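Local coordinates for surface glycan binding protein B (Bacteroides ovatus, PDB 6E57), which binds mixed-linkage beta-glucan and probably helps this human gut symbiont capture the polysaccharide at its cell surface, at residues V320-P325 against L406-G411; H363-A368 against S377-T382. One frame throughout, in Å; residues are numbered along the deposited sequence.

Interaction 1. Residues V320-P325 against L406-G411. With BGC (beta-D-glucopyranose), chain E; PO4 (phosphate ion), chain K.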
loop_
_atom_site.group_PDB
_atom_site.type_symbol
_atom_site.label_atom_id
_atom_site.label_comp_id
_atom_site.label_asym_id
_atom_site.label_seq_id
_atom_site.Cartn_x
_atom_site.Cartn_y
_atom_site.Cartn_z
ATOM N N VAL A 320 2.893 -35.028 -12.432
ATOM C CA VAL A 320 3.159 -35.424 -11.050
ATOM C C VAL A 320 1.885 -36.034 -10.455
ATOM O O VAL A 320 0.836 -35.398 -10.458
ATOM C CB VAL A 320 3.628 -34.223 -10.208
ATOM C CG1 VAL A 320 3.864 -34.613 -8.756
ATOM C CG2 VAL A 320 4.867 -33.567 -10.796
ATOM N N SER A 321 1.994 -37.262 -9.936
ATOM C CA SER A 321 0.898 -37.904 -9.219
ATOM C C SER A 321 1.436 -38.948 -8.238
ATOM O O SER A 321 2.064 -39.917 -8.632
ATOM C CB SER A 321 -0.092 -38.524 -10.153
ATOM O OG SER A 321 -1.023 -39.318 -9.432
ATOM N N TRP A 322 1.127 -38.743 -6.958
ATOM C CA TRP A 322 1.537 -39.641 -5.893
ATOM C C TRP A 322 0.654 -40.901 -5.858
ATOM O O TRP A 322 0.829 -41.746 -4.988
ATOM C CB TRP A 322 1.552 -38.904 -4.546
ATOM C CG TRP A 322 0.346 -38.064 -4.252
ATOM C CD1 TRP A 322 -0.930 -38.261 -4.692
ATOM C CD2 TRP A 322 0.299 -36.907 -3.401
ATOM N NE1 TRP A 322 -1.760 -37.293 -4.194
ATOM C CE2 TRP A 322 -1.034 -36.448 -3.397
ATOM C CE3 TRP A 322 1.250 -36.206 -2.650
ATOM C CZ2 TRP A 322 -1.434 -35.326 -2.674
ATOM C CZ3 TRP A 322 0.854 -35.097 -1.937
ATOM C CH2 TRP A 322 -0.471 -34.665 -1.949
ATOM N N ASP A 323 -0.293 -41.016 -6.796
ATOM C CA ASP A 323 -1.069 -42.245 -7.019
ATOM C C ASP A 323 -0.205 -43.294 -7.726
ATOM O O ASP A 323 -0.305 -44.484 -7.427
ATOM C CB ASP A 323 -2.324 -41.982 -7.857
ATOM C CG ASP A 323 -3.384 -41.156 -7.150
ATOM O OD1 ASP A 323 -3.391 -41.152 -5.899
ATOM O OD2 ASP A 323 -4.202 -40.529 -7.856
ATOM N N LYS A 324 0.624 -42.842 -8.673
ATOM C CA LYS A 324 1.455 -43.718 -9.502
ATOM C C LYS A 324 2.413 -44.507 -8.612
ATOM O O LYS A 324 2.821 -44.026 -7.555
ATOM C CB LYS A 324 2.190 -42.895 -10.565
ATOM C CG LYS A 324 1.286 -42.302 -11.639
ATOM C CD LYS A 324 2.028 -41.702 -12.815
ATOM C CE LYS A 324 1.142 -41.440 -14.016
ATOM N NZ LYS A 324 0.623 -42.697 -14.605
ATOM N N PRO A 325 2.789 -45.746 -9.001
ATOM C CA PRO A 325 3.607 -46.608 -8.146
ATOM C C PRO A 325 5.059 -46.124 -7.993
ATOM O O PRO A 325 5.565 -45.399 -8.851
ATOM C CB PRO A 325 3.562 -47.962 -8.871
ATOM C CG PRO A 325 3.351 -47.601 -10.327
ATOM C CD PRO A 325 2.458 -46.379 -10.289
ATOM N N LEU A 406 12.390 -32.387 -4.553
ATOM C CA LEU A 406 11.235 -32.982 -5.225
ATOM C C LEU A 406 10.105 -31.950 -5.314
ATOM O O LEU A 406 9.924 -31.136 -4.415
ATOM C CB LEU A 406 10.752 -34.210 -4.444
ATOM C CG LEU A 406 11.651 -35.446 -4.456
ATOM C CD1 LEU A 406 10.998 -36.569 -3.675
ATOM C CD2 LEU A 406 11.952 -35.910 -5.867
ATOM N N CYS A 407 9.352 -32.007 -6.417
ATOM C CA CYS A 407 7.988 -31.502 -6.464
ATOM C C CYS A 407 7.035 -32.702 -6.405
ATOM O O CYS A 407 7.125 -33.635 -7.204
ATOM C CB CYS A 407 7.732 -30.659 -7.705
ATOM S SG CYS A 407 8.532 -29.036 -7.639
ATOM N N VAL A 408 6.130 -32.650 -5.429
ATOM C CA VAL A 408 5.278 -33.746 -5.036
ATOM C C VAL A 408 3.826 -33.267 -5.157
ATOM O O VAL A 408 3.581 -32.063 -5.183
ATOM C CB VAL A 408 5.673 -34.176 -3.610
ATOM C CG1 VAL A 408 4.501 -34.669 -2.780
ATOM C CG2 VAL A 408 6.793 -35.203 -3.634
ATOM N N GLY A 409 2.878 -34.205 -5.263
ATOM C CA GLY A 409 1.451 -33.874 -5.314
ATOM C C GLY A 409 0.699 -34.692 -6.351
ATOM O O GLY A 409 1.080 -35.832 -6.649
ATOM N N HIS A 410 -0.374 -34.101 -6.897
ATOM C CA HIS A 410 -1.263 -34.769 -7.849
ATOM C C HIS A 410 -1.909 -33.759 -8.802
ATOM O O HIS A 410 -2.261 -32.660 -8.406
ATOM C CB HIS A 410 -2.337 -35.567 -7.100
ATOM C CG HIS A 410 -3.342 -36.207 -7.996
ATOM N ND1 HIS A 410 -3.096 -37.402 -8.645
ATOM C CD2 HIS A 410 -4.585 -35.827 -8.357
ATOM C CE1 HIS A 410 -4.146 -37.730 -9.370
ATOM N NE2 HIS A 410 -5.074 -36.780 -9.210
ATOM N N GLY A 411 -2.056 -34.167 -10.065
ATOM C CA GLY A 411 -2.935 -33.517 -11.033
ATOM C C GLY A 411 -2.369 -32.221 -11.590
ATOM O O GLY A 411 -3.131 -31.296 -11.905
HETATM C C2 BGC E . -0.475 -38.382 0.110
HETATM C C3 BGC E . -1.967 -38.678 0.102
HETATM C C4 BGC E . -2.346 -39.483 -1.130
HETATM C C5 BGC E . -1.477 -40.738 -1.184
HETATM C C6 BGC E . -1.825 -41.627 -2.369
HETATM C C1 BGC E . 0.338 -39.661 -0.091
HETATM O O2 BGC E . -0.127 -37.768 1.358
HETATM O O3 BGC E . -2.691 -37.453 0.100
HETATM O O4 BGC E . -3.743 -39.798 -1.080
HETATM O O5 BGC E . -0.095 -40.358 -1.259
HETATM O O6 BGC E . -0.872 -42.695 -2.444
HETATM P P PO4 K . -3.224 -40.676 -12.023
HETATM O O1 PO4 K . -4.374 -41.003 -11.098
HETATM O O2 PO4 K . -1.976 -41.379 -11.543
HETATM O O3 PO4 K . -2.980 -39.186 -12.035
HETATM O O4 PO4 K . -3.571 -41.144 -13.419
#

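Interaction 2. Residues H363-A368 against S377-T382. With EDO (1,2-ethanediol), chain I.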
loop_
_atom_site.group_PDB
_atom_site.type_symbol
_atom_site.label_atom_id
_atom_site.label_comp_id
_atom_site.label_asym_id
_atom_site.label_seq_id
_atom_site.Cartn_x
_atom_site.Cartn_y
_atom_site.Cartn_z
ATOM N N HIS A 363 -6.124 -30.747 -7.712
ATOM C CA HIS A 363 -4.749 -30.300 -7.961
ATOM C C HIS A 363 -4.093 -29.830 -6.655
ATOM O O HIS A 363 -4.486 -28.799 -6.091
ATOM C CB HIS A 363 -4.725 -29.201 -9.032
ATOM C CG HIS A 363 -5.774 -29.362 -10.078
ATOM N ND1 HIS A 363 -5.606 -30.183 -11.170
ATOM C CD2 HIS A 363 -7.005 -28.821 -10.197
ATOM C CE1 HIS A 363 -6.687 -30.141 -11.918
ATOM N NE2 HIS A 363 -7.559 -29.313 -11.346
ATOM N N LYS A 364 -3.086 -30.590 -6.200
ATOM C CA LYS A 364 -2.279 -30.259 -5.029
ATOM C C LYS A 364 -0.793 -30.447 -5.362
ATOM O O LYS A 364 -0.426 -31.436 -5.996
ATOM C CB LYS A 364 -2.659 -31.150 -3.844
ATOM C CG LYS A 364 -3.958 -30.786 -3.144
ATOM C CD LYS A 364 -4.045 -31.322 -1.731
ATOM C CE LYS A 364 -5.307 -30.903 -1.004
ATOM N NZ LYS A 364 -6.520 -31.533 -1.583
ATOM N N MET A 365 0.045 -29.500 -4.914
ATOM C CA MET A 365 1.503 -29.590 -5.051
ATOM C C MET A 365 2.179 -29.188 -3.734
ATOM O O MET A 365 1.594 -28.486 -2.908
ATOM C CB MET A 365 2.022 -28.688 -6.176
ATOM C CG MET A 365 2.032 -27.208 -5.829
ATOM S SD MET A 365 2.694 -26.170 -7.161
ATOM C CE MET A 365 4.401 -26.717 -7.202
ATOM N N GLN A 366 3.424 -29.645 -3.564
ATOM C CA GLN A 366 4.294 -29.236 -2.461
ATOM C C GLN A 366 5.755 -29.389 -2.902
ATOM O O GLN A 366 6.118 -30.380 -3.535
ATOM C CB GLN A 366 4.010 -30.064 -1.203
ATOM C CG GLN A 366 4.729 -29.550 0.042
ATOM C CD GLN A 366 4.558 -30.432 1.258
ATOM O OE1 GLN A 366 4.429 -31.648 1.156
ATOM N NE2 GLN A 366 4.579 -29.819 2.430
ATOM N N LEU A 367 6.579 -28.388 -2.575
ATOM C CA LEU A 367 8.029 -28.481 -2.730
ATOM C C LEU A 367 8.589 -29.196 -1.499
ATOM O O LEU A 367 8.239 -28.850 -0.375
ATOM C CB LEU A 367 8.630 -27.080 -2.872
ATOM C CG LEU A 367 8.622 -26.494 -4.280
ATOM C CD1 LEU A 367 7.206 -26.357 -4.809
ATOM C CD2 LEU A 367 9.338 -25.152 -4.305
ATOM N N ALA A 368 9.451 -30.191 -1.728
ATOM C CA ALA A 368 9.947 -31.038 -0.658
ATOM C C ALA A 368 11.360 -31.529 -0.972
ATOM O O ALA A 368 11.868 -31.351 -2.079
ATOM C CB ALA A 368 9.008 -32.199 -0.451
ATOM N N SER A 377 4.340 -25.160 2.655
ATOM C CA SER A 377 3.032 -25.773 2.775
ATOM C C SER A 377 2.631 -26.459 1.470
ATOM O O SER A 377 2.978 -26.004 0.376
ATOM C CB SER A 377 1.986 -24.770 3.150
ATOM O OG SER A 377 0.758 -25.427 3.418
ATOM N N GLU A 378 1.884 -27.553 1.629
ATOM C CA GLU A 378 1.065 -28.152 0.586
ATOM C C GLU A 378 0.088 -27.078 0.086
ATOM O O GLU A 378 -0.490 -26.347 0.892
ATOM C CB GLU A 378 0.364 -29.373 1.189
ATOM C CG GLU A 378 -0.406 -30.237 0.208
ATOM C CD GLU A 378 -1.161 -31.385 0.869
ATOM O OE1 GLU A 378 -1.275 -31.382 2.119
ATOM O OE2 GLU A 378 -1.636 -32.282 0.141
ATOM N N MET A 379 -0.063 -26.957 -1.239
ATOM C CA MET A 379 -0.971 -25.971 -1.821
ATOM C C MET A 379 -1.996 -26.658 -2.726
ATOM O O MET A 379 -1.633 -27.465 -3.568
ATOM C CB MET A 379 -0.224 -24.926 -2.653
ATOM C CG MET A 379 -1.166 -23.969 -3.364
ATOM S SD MET A 379 -0.320 -22.811 -4.451
ATOM C CE MET A 379 0.144 -23.888 -5.806
ATOM N N GLU A 380 -3.266 -26.277 -2.551
ATOM C CA GLU A 380 -4.378 -26.670 -3.410
ATOM C C GLU A 380 -4.671 -25.517 -4.378
ATOM O O GLU A 380 -4.667 -24.353 -3.973
ATOM C CB GLU A 380 -5.599 -27.009 -2.551
ATOM C CG GLU A 380 -6.678 -27.777 -3.293
ATOM C CD GLU A 380 -7.769 -28.367 -2.411
ATOM O OE1 GLU A 380 -7.827 -28.009 -1.210
ATOM O OE2 GLU A 380 -8.559 -29.192 -2.927
ATOM N N PHE A 381 -4.916 -25.844 -5.652
ATOM C CA PHE A 381 -5.146 -24.831 -6.686
ATOM C C PHE A 381 -6.093 -25.374 -7.760
ATOM O O PHE A 381 -6.379 -26.574 -7.791
ATOM C CB PHE A 381 -3.812 -24.378 -7.286
ATOM C CG PHE A 381 -2.958 -25.483 -7.851
ATOM C CD1 PHE A 381 -2.184 -26.276 -7.018
ATOM C CD2 PHE A 381 -2.916 -25.726 -9.216
ATOM C CE1 PHE A 381 -1.389 -27.286 -7.537
ATOM C CE2 PHE A 381 -2.119 -26.736 -9.734
ATOM C CZ PHE A 381 -1.356 -27.512 -8.894
ATOM N N THR A 382 -6.595 -24.467 -8.612
ATOM C CA THR A 382 -7.476 -24.823 -9.739
ATOM C C THR A 382 -6.924 -24.312 -11.079
ATOM O O THR A 382 -7.342 -24.806 -12.125
ATOM C CB THR A 382 -8.904 -24.297 -9.541
ATOM O OG1 THR A 382 -8.851 -22.879 -9.383
ATOM C CG2 THR A 382 -9.612 -24.919 -8.357
HETATM C C1 EDO I . 4.131 -31.562 5.922
HETATM O O1 EDO I . 4.154 -30.134 5.774
HETATM C C2 EDO I . 5.285 -32.187 5.139
HETATM O O2 EDO I . 6.451 -32.318 5.968
HETATM O O HOH W 1 -7.679 -28.731 -6.569
#

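Interaction 1. Residues V320-P325 against L406-G411
The glycan-binding platform of the protein rests here, where Trp322 lies with one face against the backbone of Gly409 and His410 and the other against a glucose ring of the bound heptasaccharide. Gly409 CA sits over the six-membered ring of Trp322, 3.6 Å from its centroid in a CH-pi contact, while C2 of the sugar lies above the centre of the opposite face. Val408 CG1 adds an apolar contact of 3.6 Å with Trp322 CE3. With CG between its own backbone N and carbonyl carbon (chi1 47°), the indole folds back over Gly409, and Trp322 N donates to Gly409 O at 2.9 Å. Tyr362 takes up the indole N-H. The carbonyl of Trp322 serves the ligand directly, accepting from O6 of the glucose at 3.2 Å. On the neighbouring turn, Ser321 OG and His410 ND1 are hydrogen-bonded at the imidazole edge, 2.9 Å apart and in the ring plane; the same hydroxyl oxygen accepts from Asp323 N at 3.2 Å, an ST turn. Asp323 OD2 approaches His410 CE1 obliquely beside a phosphate ion, probably from the crystallisation liquor. Val320 CG1 packs on the backbone of 407-409. The sugar thus meets an aromatic plane backed by peptide atoms and held in position by its own backbone N-H and indole N-H, a combination suited to stacking on the flat face of a glucosyl residue.

Interaction 2. Residues H363-A368 against S377-T382
One face of the Phe381 ring carries His363 CB, 3.8 Å from the ring centroid in a CH-pi contact, whereas Met365 N and Met379 O lie at its edge, in plane. CD2 of the His363 imidazole is 3.4 Å from Phe381 O, near the ring plane, while its ND1 is hydrogen-bonded to Gly411 O; the two rings are oblique to each other, at 34°. Met365 crosses Phe381 at about a right angle, its CG 3.8 Å from Phe381 CE1, and its SD makes an oblique Met-aromatic contact. Beside it Met379 points the same way, bringing CE to 3.7 Å from Met365 SD. Tyr354 and Tyr412 pack against this methionine and phenylalanine cluster. A bend at the last torsion of Lys364 (chi4 68°) turns NZ towards Glu380 OE2, 3.4 Å away in a salt bridge. Between the backbones, Met365 and Met379 exchange two hydrogen bonds, Met379 N to Met365 O measuring 2.8 Å, and Phe381 N donates to His363 O. A water bridges His363 N and Phe381 O. The antiparallel pairing of successive strands 364-369 and 379-380 makes a beta hairpin at the border of a three-stranded sheet; Met365, Met379 and Phe381 pack inward, and Lys364 and Glu380 lie on the other face.

How the interactions relate
Both interactions reach one small antiparallel sheet, interaction 1 through strand 405-409 alone; strand 364-369 lies between 379-380 and 405-409, and the two centres are about 10 Å apart. Among the bonds joining them are the probable hydrogen bonds Leu406 N to Ala368 O at 2.7 Å and His363 ND1 to Gly411 O at 2.8 Å, with backbone bonds of Lys364 with His410 and Gln366 with Val408. At the ligand side, Glu378 OE2 reaches 3.4 Å from Trp322 CH2, and the side chain of Glu378 is about 5 Å from a bound glucose. Interaction 1 therefore supplies the sugar-stacking surface, with Trp322 and Asp323 of the pocket, while interaction 2 forms the next part of the small sheet and brings Glu378 to the edge of the site.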